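Local coordinates for protein YbgK (Escherichia coli, PDB 5DUD) that catalyses, as subunit C of 5-oxoprolinase, the ATP-dependent cleavage of 5-oxoproline to L-glutamate, at residues Arg175-Pro180 and Cys260-Asp265; Leu42-Asp47 and Trp69-Gly74; Tyr10-Asp15 and Thr130-Gly135. All coordinates share one frame; numbering follows the deposited sequence.

All three contacts are largely buried, yet they differ in chemistry. Contact 1, about 29 Å from contact 2 and 25 Å from contact 3 (centre to centre), lies on the opposite side of the chain's centre and joins two strands of the later sheet through backbone hydrogen bonds and an ion pair. Contacts 2 and 3 serve one five-stranded antiparallel sheet. Contact 2 lays the end of helix 34-44 on strand 68-74 by apolar packing alone, with an exposed tryptophan at its margin. Contact 3 binds a long loop to strand 12-14, outermost within this chain, combining a doubly bonded carbonyl with leucine packing. The chain of another protein reaches contacts 1 and 3.

Contact 1: Arg175-Pro180 and Cys260-Asp265; sequences RALPGP and CIIEAD
Arg175 and Asp265 meet at the end of an antiparallel strand pair, 173-178 against 257-261, in a carboxyltransferase domain whose family relationships point to a cyclophilin-like fold. The carboxylate grips the arginine at both side chain and backbone. Through its syn lone pair, Asp265 OD1 receives NH2 of Arg175 in a salt bridge of 3.0 Å. Asp265 OD2 accepts the backbone N of Arg175 at 3.0 Å, from above the carboxylate plane, and also lies at the guanidinium edge, where Arg175 NE adds a weak bond. The two flat groups are turned 50° apart, so the ion pair is two-pronged but skewed. A bend in the arginine chain (chi3 -72°) brings NE and NH2 round to the carboxylate. Over one guanidinium face lies Ile262 CD1, 3.8 Å above the plane and displaced toward its rim. The other branch of this isoleucine, CG2, packs against Leu177 CD1 at 4.2 Å.

A turn positions the acid: Asp265 N bonds back to Ile262 O at 3.0 Å. Where the strands part, Ile262 N makes a weak bond to Arg175 O. Farther along, Ala176 and Ile261 form a non-hydrogen-bonded pair, their CB and CG1 atoms 4.2 Å apart on the face covered by Phe280. On the other face, helix 285-302 sets Ala288 against Leu177 and Ile262, while Ala291 touches Arg175. The chain of another protein packs against Cys260 and Ile262. Leu177 and Cys260 are the hydrogen-bonded pair: Leu177 N reaches Cys260 O at 2.8 Å, tilted 33° from the carbonyl plane, whereas Cys260 N meets Leu177 O at 2.8 Å within that oxygen's carbonyl plane.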
ATOM      1  N   ARG A 175     -11.928  15.079  -5.943  1.00 34.87           N
ATOM      2  CA  ARG A 175     -13.110  14.334  -6.370  1.00 34.87           C
ATOM      3  C   ARG A 175     -13.113  12.917  -5.804  1.00 38.27           C
ATOM      4  O   ARG A 175     -12.206  12.145  -6.105  1.00 37.07           O
ATOM      5  CB  ARG A 175     -13.188  14.286  -7.902  1.00 34.76           C
ATOM      6  CG  ARG A 175     -13.595  15.615  -8.520  1.00 44.40           C
ATOM      7  CD  ARG A 175     -13.463  15.607 -10.031  1.00 51.88           C
ATOM      8  NE  ARG A 175     -12.063  15.618 -10.455  1.00 57.05           N
ATOM      9  CZ  ARG A 175     -11.647  15.594 -11.719  1.00 69.79           C
ATOM     10  NH1 ARG A 175     -12.528  15.567 -12.717  1.00 57.55           N
ATOM     11  NH2 ARG A 175     -10.350  15.608 -11.999  1.00 55.43           N
ATOM     12  N   ALA A 176     -14.112  12.583  -4.972  1.00 35.36           N
ATOM     13  CA  ALA A 176     -14.248  11.242  -4.397  1.00 34.90           C
ATOM     14  C   ALA A 176     -15.572  10.628  -4.828  1.00 39.24           C
ATOM     15  O   ALA A 176     -16.559  11.344  -4.987  1.00 39.67           O
ATOM     16  CB  ALA A 176     -14.149  11.290  -2.873  1.00 35.86           C
ATOM     17  N   LEU A 177     -15.578   9.295  -5.017  1.00 35.34           N
ATOM     18  CA  LEU A 177     -16.757   8.517  -5.401  1.00 35.71           C
ATOM     19  C   LEU A 177     -17.327   7.824  -4.158  1.00 39.90           C
ATOM     20  O   LEU A 177     -16.556   7.218  -3.417  1.00 38.98           O
ATOM     21  CB  LEU A 177     -16.403   7.467  -6.475  1.00 35.33           C
ATOM     22  CG  LEU A 177     -16.590   7.895  -7.923  1.00 40.19           C
ATOM     23  CD1 LEU A 177     -15.961   6.892  -8.874  1.00 39.95           C
ATOM     24  CD2 LEU A 177     -18.065   8.020  -8.273  1.00 43.84           C
ATOM     25  N   PRO A 178     -18.651   7.858  -3.917  1.00 37.37           N
ATOM     26  CA  PRO A 178     -19.187   7.212  -2.708  1.00 37.70           C
ATOM     27  C   PRO A 178     -19.181   5.682  -2.723  1.00 41.38           C
ATOM     28  O   PRO A 178     -19.304   5.064  -3.778  1.00 41.01           O
ATOM     29  CB  PRO A 178     -20.642   7.705  -2.672  1.00 40.64           C
ATOM     30  CG  PRO A 178     -20.984   8.019  -4.075  1.00 45.03           C
ATOM     31  CD  PRO A 178     -19.718   8.526  -4.692  1.00 39.69           C
ATOM     32  N   GLY A 179     -19.309   5.110  -1.526  1.00 37.99           N
ATOM     33  CA  GLY A 179     -19.585   3.695  -1.298  1.00 37.71           C
ATOM     34  C   GLY A 179     -18.358   2.839  -1.303  1.00 40.30           C
ATOM     35  O   GLY A 179     -17.262   3.376  -1.491  1.00 39.31           O
ATOM     36  N   PRO A 180     -18.428   1.516  -1.049  1.00 36.37           N
ATOM     37  CA  PRO A 180     -19.540   0.562  -0.794  1.00 36.82           C
ATOM     38  C   PRO A 180     -20.402   0.804   0.462  1.00 40.94           C
ATOM     39  O   PRO A 180     -21.602   0.571   0.376  1.00 41.39           O
ATOM     40  CB  PRO A 180     -18.809  -0.790  -0.665  1.00 38.30           C
ATOM     41  CG  PRO A 180     -17.520  -0.596  -1.376  1.00 41.78           C
ATOM     42  CD  PRO A 180     -17.145   0.816  -1.125  1.00 37.00           C
ATOM     43  N   CYS A 260     -14.138   6.759  -2.059  1.00 31.18           N
ATOM     44  CA  CYS A 260     -12.884   6.384  -2.713  1.00 30.30           C
ATOM     45  C   CYS A 260     -12.449   7.513  -3.632  1.00 33.49           C
ATOM     46  O   CYS A 260     -13.215   7.913  -4.506  1.00 33.49           O
ATOM     47  CB  CYS A 260     -13.026   5.068  -3.476  1.00 30.59           C
ATOM     48  SG  CYS A 260     -11.473   4.449  -4.175  1.00 33.69           S
ATOM     49  N   ILE A 261     -11.244   8.053  -3.403  1.00 29.26           N
ATOM     50  CA  ILE A 261     -10.679   9.142  -4.200  1.00 28.72           C
ATOM     51  C   ILE A 261     -10.205   8.579  -5.547  1.00 31.96           C
ATOM     52  O   ILE A 261      -9.611   7.496  -5.596  1.00 31.28           O
ATOM     53  CB  ILE A 261      -9.540   9.853  -3.422  1.00 31.62           C
ATOM     54  CG1 ILE A 261     -10.096  10.495  -2.128  1.00 32.57           C
ATOM     55  CG2 ILE A 261      -8.839  10.917  -4.277  1.00 32.35           C
ATOM     56  CD1 ILE A 261      -9.167  10.501  -1.044  1.00 39.59           C
ATOM     57  N   ILE A 262     -10.498   9.310  -6.632  1.00 28.24           N
ATOM     58  CA  ILE A 262     -10.148   8.879  -7.988  1.00 27.53           C
ATOM     59  C   ILE A 262      -8.642   9.036  -8.214  1.00 30.23           C
ATOM     60  O   ILE A 262      -8.032   9.963  -7.682  1.00 29.51           O
ATOM     61  CB  ILE A 262     -10.988   9.603  -9.085  1.00 31.09           C
ATOM     62  CG1 ILE A 262     -10.714  11.139  -9.166  1.00 31.56           C
ATOM     63  CG2 ILE A 262     -12.475   9.309  -8.874  1.00 32.41           C
ATOM     64  CD1 ILE A 262     -11.290  11.829 -10.360  1.00 37.46           C
ATOM     65  N   GLU A 263      -8.051   8.122  -8.998  1.00 26.58           N
ATOM     66  CA  GLU A 263      -6.612   8.098  -9.297  1.00 26.07           C
ATOM     67  C   GLU A 263      -6.092   9.416  -9.923  1.00 29.44           C
ATOM     68  O   GLU A 263      -4.939   9.770  -9.685  1.00 28.65           O
ATOM     69  CB  GLU A 263      -6.292   6.915 -10.225  1.00 27.63           C
ATOM     70  CG  GLU A 263      -4.809   6.648 -10.429  1.00 39.13           C
ATOM     71  CD  GLU A 263      -4.510   5.318 -11.093  1.00 61.82           C
ATOM     72  OE1 GLU A 263      -3.955   5.325 -12.215  1.00 57.94           O
ATOM     73  OE2 GLU A 263      -4.844   4.267 -10.498  1.00 56.21           O
ATOM     74  N   ALA A 264      -6.936  10.141 -10.684  1.00 26.15           N
ATOM     75  CA  ALA A 264      -6.544  11.417 -11.294  1.00 26.11           C
ATOM     76  C   ALA A 264      -6.333  12.533 -10.249  1.00 29.52           C
ATOM     77  O   ALA A 264      -5.595  13.471 -10.534  1.00 29.19           O
ATOM     78  CB  ALA A 264      -7.595  11.856 -12.309  1.00 27.49           C
ATOM     79  N   ASP A 265      -6.964  12.441  -9.054  1.00 25.76           N
ATOM     80  CA  ASP A 265      -6.846  13.453  -7.992  1.00 25.58           C
ATOM     81  C   ASP A 265      -5.952  13.010  -6.822  1.00 28.49           C
ATOM     82  O   ASP A 265      -5.707  13.816  -5.922  1.00 28.03           O
ATOM     83  CB  ASP A 265      -8.245  13.829  -7.465  1.00 27.91           C
ATOM     84  CG  ASP A 265      -8.996  14.752  -8.405  1.00 37.46           C
ATOM     85  OD1 ASP A 265      -8.830  14.612  -9.637  1.00 37.64           O
ATOM     86  OD2 ASP A 265      -9.751  15.615  -7.910  1.00 44.24           O
TER

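Contact 2: Leu42-Asp47 and Trp69-Gly74; sequences LLVGND and WFALTG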
ATOM      1  N   LEU A  42      10.605  11.841 -17.453  1.00 31.49           N
ATOM      2  CA  LEU A  42      10.364  12.142 -18.863  1.00 32.35           C
ATOM      3  C   LEU A  42      11.327  13.235 -19.344  1.00 37.51           C
ATOM      4  O   LEU A  42      11.982  13.056 -20.374  1.00 38.02           O
ATOM      5  CB  LEU A  42       8.899  12.553 -19.112  1.00 32.04           C
ATOM      6  CG  LEU A  42       7.897  11.389 -19.213  1.00 36.52           C
ATOM      7  CD1 LEU A  42       6.484  11.854 -18.924  1.00 36.05           C
ATOM      8  CD2 LEU A  42       7.954  10.720 -20.582  1.00 40.10           C
ATOM      9  N   LEU A  43      11.459  14.327 -18.575  1.00 34.23           N
ATOM     10  CA  LEU A  43      12.367  15.426 -18.920  1.00 35.18           C
ATOM     11  C   LEU A  43      13.800  14.932 -19.104  1.00 40.48           C
ATOM     12  O   LEU A  43      14.444  15.346 -20.063  1.00 41.11           O
ATOM     13  CB  LEU A  43      12.342  16.535 -17.853  1.00 34.78           C
ATOM     14  CG  LEU A  43      11.117  17.439 -17.853  1.00 39.07           C
ATOM     15  CD1 LEU A  43      10.920  18.078 -16.487  1.00 38.75           C
ATOM     16  CD2 LEU A  43      11.220  18.502 -18.942  1.00 42.40           C
ATOM     17  N   VAL A  44      14.287  14.022 -18.229  1.00 37.21           N
ATOM     18  CA  VAL A  44      15.659  13.520 -18.337  1.00 37.99           C
ATOM     19  C   VAL A  44      15.823  12.400 -19.401  1.00 42.77           C
ATOM     20  O   VAL A  44      16.960  12.033 -19.688  1.00 43.23           O
ATOM     21  CB  VAL A  44      16.278  13.095 -16.978  1.00 41.45           C
ATOM     22  CG1 VAL A  44      16.501  14.311 -16.084  1.00 40.96           C
ATOM     23  CG2 VAL A  44      15.465  12.032 -16.257  1.00 40.33           C
ATOM     24  N   GLY A  45      14.738  11.892 -19.983  1.00 39.36           N
ATOM     25  CA  GLY A  45      14.807  10.881 -21.033  1.00 40.19           C
ATOM     26  C   GLY A  45      14.658   9.454 -20.554  1.00 43.85           C
ATOM     27  O   GLY A  45      14.589   8.546 -21.383  1.00 44.45           O
ATOM     28  N   ASN A  46      14.575   9.233 -19.226  1.00 39.20           N
ATOM     29  CA  ASN A  46      14.399   7.894 -18.654  1.00 38.78           C
ATOM     30  C   ASN A  46      12.960   7.432 -18.858  1.00 42.53           C
ATOM     31  O   ASN A  46      12.108   8.237 -19.232  1.00 41.81           O
ATOM     32  CB  ASN A  46      14.712   7.881 -17.137  1.00 38.01           C
ATOM     33  CG  ASN A  46      16.045   8.444 -16.714  1.00 57.59           C
ATOM     34  OD1 ASN A  46      16.954   8.646 -17.528  1.00 51.90           O
ATOM     35  ND2 ASN A  46      16.186   8.715 -15.424  1.00 48.22           N
ATOM     36  N   ASP A  47      12.665   6.157 -18.544  1.00 39.16           N
ATOM     37  CA  ASP A  47      11.292   5.641 -18.607  1.00 38.45           C
ATOM     38  C   ASP A  47      10.487   6.351 -17.511  1.00 40.94           C
ATOM     39  O   ASP A  47      11.040   6.588 -16.443  1.00 40.05           O
ATOM     40  CB  ASP A  47      11.282   4.112 -18.430  1.00 40.60           C
ATOM     41  CG  ASP A  47       9.892   3.512 -18.510  1.00 50.21           C
ATOM     42  OD1 ASP A  47       9.211   3.730 -19.537  1.00 51.27           O
ATOM     43  OD2 ASP A  47       9.480   2.842 -17.540  1.00 55.22           O
ATOM     44  N   TRP A  69      22.439  15.235 -17.166  1.00 40.03           N
ATOM     45  CA  TRP A  69      21.285  16.135 -17.087  1.00 38.92           C
ATOM     46  C   TRP A  69      20.455  15.797 -15.859  1.00 41.01           C
ATOM     47  O   TRP A  69      20.542  14.675 -15.357  1.00 40.27           O
ATOM     48  CB  TRP A  69      20.423  16.018 -18.358  1.00 37.94           C
ATOM     49  CG  TRP A  69      21.187  16.204 -19.639  1.00 40.50           C
ATOM     50  CD1 TRP A  69      21.924  15.264 -20.297  1.00 44.47           C
ATOM     51  CD2 TRP A  69      21.269  17.400 -20.420  1.00 41.20           C
ATOM     52  NE1 TRP A  69      22.480  15.808 -21.430  1.00 45.37           N
ATOM     53  CE2 TRP A  69      22.088  17.116 -21.534  1.00 46.68           C
ATOM     54  CE3 TRP A  69      20.730  18.688 -20.288  1.00 42.20           C
ATOM     55  CZ2 TRP A  69      22.377  18.074 -22.511  1.00 47.24           C
ATOM     56  CZ3 TRP A  69      21.008  19.632 -21.264  1.00 44.92           C
ATOM     57  CH2 TRP A  69      21.833  19.326 -22.352  1.00 47.07           C
ATOM     58  N   PHE A  70      19.653  16.762 -15.368  1.00 36.60           N
ATOM     59  CA  PHE A  70      18.791  16.555 -14.203  1.00 35.06           C
ATOM     60  C   PHE A  70      17.518  17.404 -14.305  1.00 38.18           C
ATOM     61  O   PHE A  70      17.397  18.242 -15.200  1.00 38.20           O
ATOM     62  CB  PHE A  70      19.548  16.859 -12.895  1.00 36.76           C
ATOM     63  CG  PHE A  70      19.522  18.297 -12.429  1.00 38.38           C
ATOM     64  CD1 PHE A  70      20.364  19.242 -12.992  1.00 42.52           C
ATOM     65  CD2 PHE A  70      18.688  18.693 -11.392  1.00 39.68           C
ATOM     66  CE1 PHE A  70      20.361  20.561 -12.540  1.00 43.62           C
ATOM     67  CE2 PHE A  70      18.675  20.016 -10.953  1.00 42.74           C
ATOM     68  CZ  PHE A  70      19.508  20.941 -11.530  1.00 41.89           C
ATOM     69  N   ALA A  71      16.577  17.174 -13.388  1.00 33.56           N
ATOM     70  CA  ALA A  71      15.314  17.908 -13.361  1.00 32.84           C
ATOM     71  C   ALA A  71      14.672  17.853 -11.977  1.00 35.37           C
ATOM     72  O   ALA A  71      14.886  16.891 -11.238  1.00 34.58           O
ATOM     73  CB  ALA A  71      14.361  17.332 -14.401  1.00 33.45           C
ATOM     74  N   LEU A  72      13.888  18.891 -11.629  1.00 31.49           N
ATOM     75  CA  LEU A  72      13.166  18.991 -10.354  1.00 30.63           C
ATOM     76  C   LEU A  72      11.667  19.197 -10.609  1.00 34.11           C
ATOM     77  O   LEU A  72      11.310  19.944 -11.515  1.00 33.98           O
ATOM     78  CB  LEU A  72      13.711  20.150  -9.511  1.00 31.16           C
ATOM     79  CG  LEU A  72      15.010  19.937  -8.735  1.00 36.28           C
ATOM     80  CD1 LEU A  72      15.564  21.277  -8.271  1.00 37.15           C
ATOM     81  CD2 LEU A  72      14.803  19.010  -7.535  1.00 38.09           C
ATOM     82  N   THR A  73      10.799  18.495  -9.858  1.00 30.21           N
ATOM     83  CA  THR A  73       9.335  18.594  -9.977  1.00 29.69           C
ATOM     84  C   THR A  73       8.733  18.608  -8.557  1.00 33.28           C
ATOM     85  O   THR A  73       9.476  18.660  -7.575  1.00 32.88           O
ATOM     86  CB  THR A  73       8.775  17.438 -10.842  1.00 36.67           C
ATOM     87  OG1 THR A  73       9.345  16.221 -10.383  1.00 34.91           O
ATOM     88  CG2 THR A  73       9.034  17.624 -12.342  1.00 36.02           C
ATOM     89  N   GLY A  74       7.400  18.593  -8.456  1.00 29.87           N
ATOM     90  CA  GLY A  74       6.689  18.604  -7.180  1.00 29.59           C
ATOM     91  C   GLY A  74       6.616  19.991  -6.570  1.00 34.40           C
ATOM     92  O   GLY A  74       6.418  20.969  -7.295  1.00 34.71           O
TER
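Val44 sets a methyl against the backbone of strand 68-74, with Val44 CG1 3.7 Å from Phe70 C, while also touching the methyl of Ala71. With CG1 anti to its own carbonyl carbon (chi1 -68°), this branch of the valine is the one that meets the strand. Ala71 is the centre of the packed part: its CB lies 4.1 Å from Val44 CG1 and, at the same distance of 4.1 Å, from CB of Leu43. Leu43 CD1 also reaches this methyl, so a single small side chain is covered by two consecutive residues from the last turn of helix 34-44. This is helix-on-sheet packing against one face of the five-stranded antiparallel sheet; Phe70 and Leu72 point to the other face, where both touch Leu113.

Beside Val44 the contact loosens toward solvent. Trp69 starts toward the helix, but its indole leads away and stays exposed, touching Arg91 and Pro93 instead. Here the helix stops in a Schellman motif at Gly45, which is itself exposed and has a positive phi of 96°; Gly45 N bonds back to Leu42 O at 3.0 Å. Polar anchoring is supplied from outside the two segments: Asn46 bonds through its amide to Val115 O and Gly117 N, Thr73 OG1 to Ala36 O, and Arg91 to Leu43 O. No hydrogen bond crosses between 42-47 and 69-74, so their direct contact is apolar, and these polar bonds lie with neighbouring residues.

Contact 3: Tyr10-Asp15 and Thr130-Gly135; sequences YTTVQD and TDLKVG
Thr130 takes hold of Val13 with two donors. Its OG1 gives a hydrogen bond of 2.8 Å to Val13 O, and its backbone N gives a second to the same oxygen, Val13 O, at 3.1 Å. The two arrive from different directions: the amide N lies nearly on the line of the C=O, though the bond is bent at its hydrogen (N-H...O 136°), whereas the hydroxyl approaches more from the flank. The threonine's first torsion (chi1 -42°) keeps OG1 beside its own backbone N and anti to the carbonyl carbon, letting both donors reach the one acceptor. Thr130 OG1 also sits 3.8 Å from CB of Thr12.

Strand 12-14 is, within this chain, an outermost strand of a five-stranded antiparallel sheet. Thr12 and Gln14 pair through their backbones with Glu54 and Ala52 of strand 52-56, and the carbonyl of Val13, between them, is taken by the loop that follows strand 110-115. Ser129 of this loop bonds to Asp15 N as well.

Beyond Thr130 the loop folds into a helix-like turn, with Gly135 N bonded to Asp131 O at 2.8 Å, and Leu132 reaches back to the strand. The two leucine methyls divide the work. CD2 meets CG2 of Thr12 tip to tip at 4.1 Å; the torsion of Thr12 (chi1 59°) puts OG1 between the backbone N and the carbonyl carbon, leaving CG2 anti to the carbonyl carbon. CD1 lies obliquely by the Tyr10 ring, which comes from the opposite direction, and is 3.4 Å from Tyr10 CE2 and 3.6 Å from Tyr10 OH.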
ATOM      1  N   TYR A  10      12.374  13.079   5.452  1.00 37.14           N
ATOM      2  CA  TYR A  10      11.759  11.862   4.906  1.00 36.06           C
ATOM      3  C   TYR A  10      12.086  11.778   3.411  1.00 38.72           C
ATOM      4  O   TYR A  10      11.236  12.051   2.559  1.00 37.72           O
ATOM      5  CB  TYR A  10      10.230  11.883   5.178  1.00 36.94           C
ATOM      6  CG  TYR A  10       9.668  10.599   5.741  1.00 38.73           C
ATOM      7  CD1 TYR A  10       9.742  10.323   7.101  1.00 41.44           C
ATOM      8  CD2 TYR A  10       8.958   9.715   4.937  1.00 38.87           C
ATOM      9  CE1 TYR A  10       9.175   9.169   7.637  1.00 42.47           C
ATOM     10  CE2 TYR A  10       8.386   8.559   5.461  1.00 39.80           C
ATOM     11  CZ  TYR A  10       8.499   8.286   6.813  1.00 48.26           C
ATOM     12  OH  TYR A  10       7.923   7.145   7.322  1.00 49.59           O
ATOM     13  N   THR A  11      13.344  11.425   3.097  1.00 34.95           N
ATOM     14  CA  THR A  11      13.813  11.300   1.712  1.00 34.24           C
ATOM     15  C   THR A  11      14.026   9.821   1.391  1.00 37.16           C
ATOM     16  O   THR A  11      14.668   9.121   2.173  1.00 37.16           O
ATOM     17  CB  THR A  11      15.086  12.127   1.506  1.00 43.46           C
ATOM     18  OG1 THR A  11      14.855  13.441   2.014  1.00 44.13           O
ATOM     19  CG2 THR A  11      15.495  12.223   0.037  1.00 41.83           C
ATOM     20  N   THR A  12      13.482   9.344   0.244  1.00 32.69           N
ATOM     21  CA  THR A  12      13.567   7.944  -0.197  1.00 32.17           C
ATOM     22  C   THR A  12      13.657   7.825  -1.715  1.00 35.17           C
ATOM     23  O   THR A  12      13.260   8.745  -2.427  1.00 34.27           O
ATOM     24  CB  THR A  12      12.323   7.148   0.270  1.00 38.47           C
ATOM     25  OG1 THR A  12      11.135   7.741  -0.271  1.00 37.26           O
ATOM     26  CG2 THR A  12      12.230   7.040   1.765  1.00 36.32           C
ATOM     27  N   VAL A  13      14.115   6.656  -2.206  1.00 31.69           N
ATOM     28  CA  VAL A  13      14.179   6.340  -3.640  1.00 31.38           C
ATOM     29  C   VAL A  13      12.820   5.761  -4.041  1.00 33.89           C
ATOM     30  O   VAL A  13      12.454   4.697  -3.537  1.00 33.35           O
ATOM     31  CB  VAL A  13      15.329   5.354  -3.975  1.00 36.15           C
ATOM     32  CG1 VAL A  13      15.489   5.190  -5.486  1.00 36.25           C
ATOM     33  CG2 VAL A  13      16.648   5.791  -3.335  1.00 36.64           C
ATOM     34  N   GLN A  14      12.069   6.450  -4.915  1.00 29.48           N
ATOM     35  CA  GLN A  14      10.745   6.002  -5.326  1.00 28.68           C
ATOM     36  C   GLN A  14      10.686   5.757  -6.829  1.00 33.03           C
ATOM     37  O   GLN A  14      11.369   6.420  -7.604  1.00 33.05           O
ATOM     38  CB  GLN A  14       9.677   7.023  -4.900  1.00 29.29           C
ATOM     39  CG  GLN A  14       9.513   7.148  -3.381  1.00 38.80           C
ATOM     40  CD  GLN A  14       9.020   5.884  -2.704  1.00 51.24           C
ATOM     41  OE1 GLN A  14       8.399   5.011  -3.316  1.00 45.43           O
ATOM     42  NE2 GLN A  14       9.268   5.762  -1.408  1.00 41.53           N
ATOM     43  N   ASP A  15       9.870   4.762  -7.208  1.00 29.65           N
ATOM     44  CA  ASP A  15       9.664   4.254  -8.568  1.00 29.78           C
ATOM     45  C   ASP A  15       8.162   4.321  -8.962  1.00 33.24           C
ATOM     46  O   ASP A  15       7.369   4.948  -8.259  1.00 31.96           O
ATOM     47  CB  ASP A  15      10.145   2.780  -8.573  1.00 32.15           C
ATOM     48  CG  ASP A  15      10.806   2.323  -9.850  1.00 43.06           C
ATOM     49  OD1 ASP A  15      11.939   2.758 -10.114  1.00 44.55           O
ATOM     50  OD2 ASP A  15      10.199   1.504 -10.571  1.00 48.82           O
ATOM     51  N   THR A 130      11.076   2.278  -2.084  1.00 27.20           N
ATOM     52  CA  THR A 130      11.459   1.999  -0.702  1.00 27.51           C
ATOM     53  C   THR A 130      10.226   1.709   0.146  1.00 31.62           C
ATOM     54  O   THR A 130       9.325   2.548   0.223  1.00 30.45           O
ATOM     55  CB  THR A 130      12.245   3.177  -0.102  1.00 34.87           C
ATOM     56  OG1 THR A 130      13.164   3.675  -1.071  1.00 34.22           O
ATOM     57  CG2 THR A 130      13.011   2.791   1.155  1.00 34.37           C
ATOM     58  N   ASP A 131      10.191   0.524   0.773  1.00 29.43           N
ATOM     59  CA  ASP A 131       9.122   0.122   1.683  1.00 29.56           C
ATOM     60  C   ASP A 131       9.691   0.241   3.101  1.00 34.13           C
ATOM     61  O   ASP A 131      10.512  -0.581   3.508  1.00 34.31           O
ATOM     62  CB  ASP A 131       8.645  -1.300   1.341  1.00 31.94           C
ATOM     63  CG  ASP A 131       7.249  -1.639   1.839  1.00 42.64           C
ATOM     64  OD1 ASP A 131       6.785  -0.989   2.802  1.00 43.10           O
ATOM     65  OD2 ASP A 131       6.632  -2.575   1.285  1.00 48.86           O
ATOM     66  N   LEU A 132       9.321   1.314   3.812  1.00 30.58           N
ATOM     67  CA  LEU A 132       9.866   1.622   5.137  1.00 31.07           C
ATOM     68  C   LEU A 132       9.308   0.715   6.241  1.00 35.52           C
ATOM     69  O   LEU A 132       9.994   0.515   7.242  1.00 35.92           O
ATOM     70  CB  LEU A 132       9.600   3.092   5.487  1.00 30.87           C
ATOM     71  CG  LEU A 132      10.226   4.115   4.535  1.00 35.32           C
ATOM     72  CD1 LEU A 132       9.495   5.439   4.606  1.00 35.31           C
ATOM     73  CD2 LEU A 132      11.701   4.313   4.823  1.00 38.24           C
ATOM     74  N   LYS A 133       8.091   0.169   6.064  1.00 31.75           N
ATOM     75  CA  LYS A 133       7.481  -0.742   7.040  1.00 32.08           C
ATOM     76  C   LYS A 133       8.062  -2.151   6.905  1.00 36.60           C
ATOM     77  O   LYS A 133       8.269  -2.824   7.912  1.00 36.99           O
ATOM     78  CB  LYS A 133       5.958  -0.784   6.851  1.00 34.18           C
ATOM     79  CG  LYS A 133       5.217  -1.721   7.811  1.00 49.02           C
ATOM     80  CD  LYS A 133       3.731  -1.400   7.858  1.00 57.98           C
ATOM     81  CE  LYS A 133       2.920  -2.430   8.613  1.00 69.80           C
ATOM     82  NZ  LYS A 133       3.259  -2.485  10.063  1.00 78.97           N
ATOM     83  N   VAL A 134       8.320  -2.583   5.660  1.00 32.99           N
ATOM     84  CA  VAL A 134       8.849  -3.913   5.344  1.00 33.50           C
ATOM     85  C   VAL A 134      10.384  -3.930   5.398  1.00 38.09           C
ATOM     86  O   VAL A 134      10.963  -4.964   5.726  1.00 38.92           O
ATOM     87  CB  VAL A 134       8.330  -4.378   3.961  1.00 37.01           C
ATOM     88  CG1 VAL A 134       8.845  -5.765   3.600  1.00 37.64           C
ATOM     89  CG2 VAL A 134       6.803  -4.340   3.904  1.00 36.33           C
ATOM     90  N   GLY A 135      11.024  -2.822   5.033  1.00 34.06           N
ATOM     91  CA  GLY A 135      12.479  -2.712   5.018  1.00 34.46           C
ATOM     92  C   GLY A 135      13.120  -3.295   3.777  1.00 38.73           C
ATOM     93  O   GLY A 135      14.087  -4.053   3.880  1.00 39.20           O
TER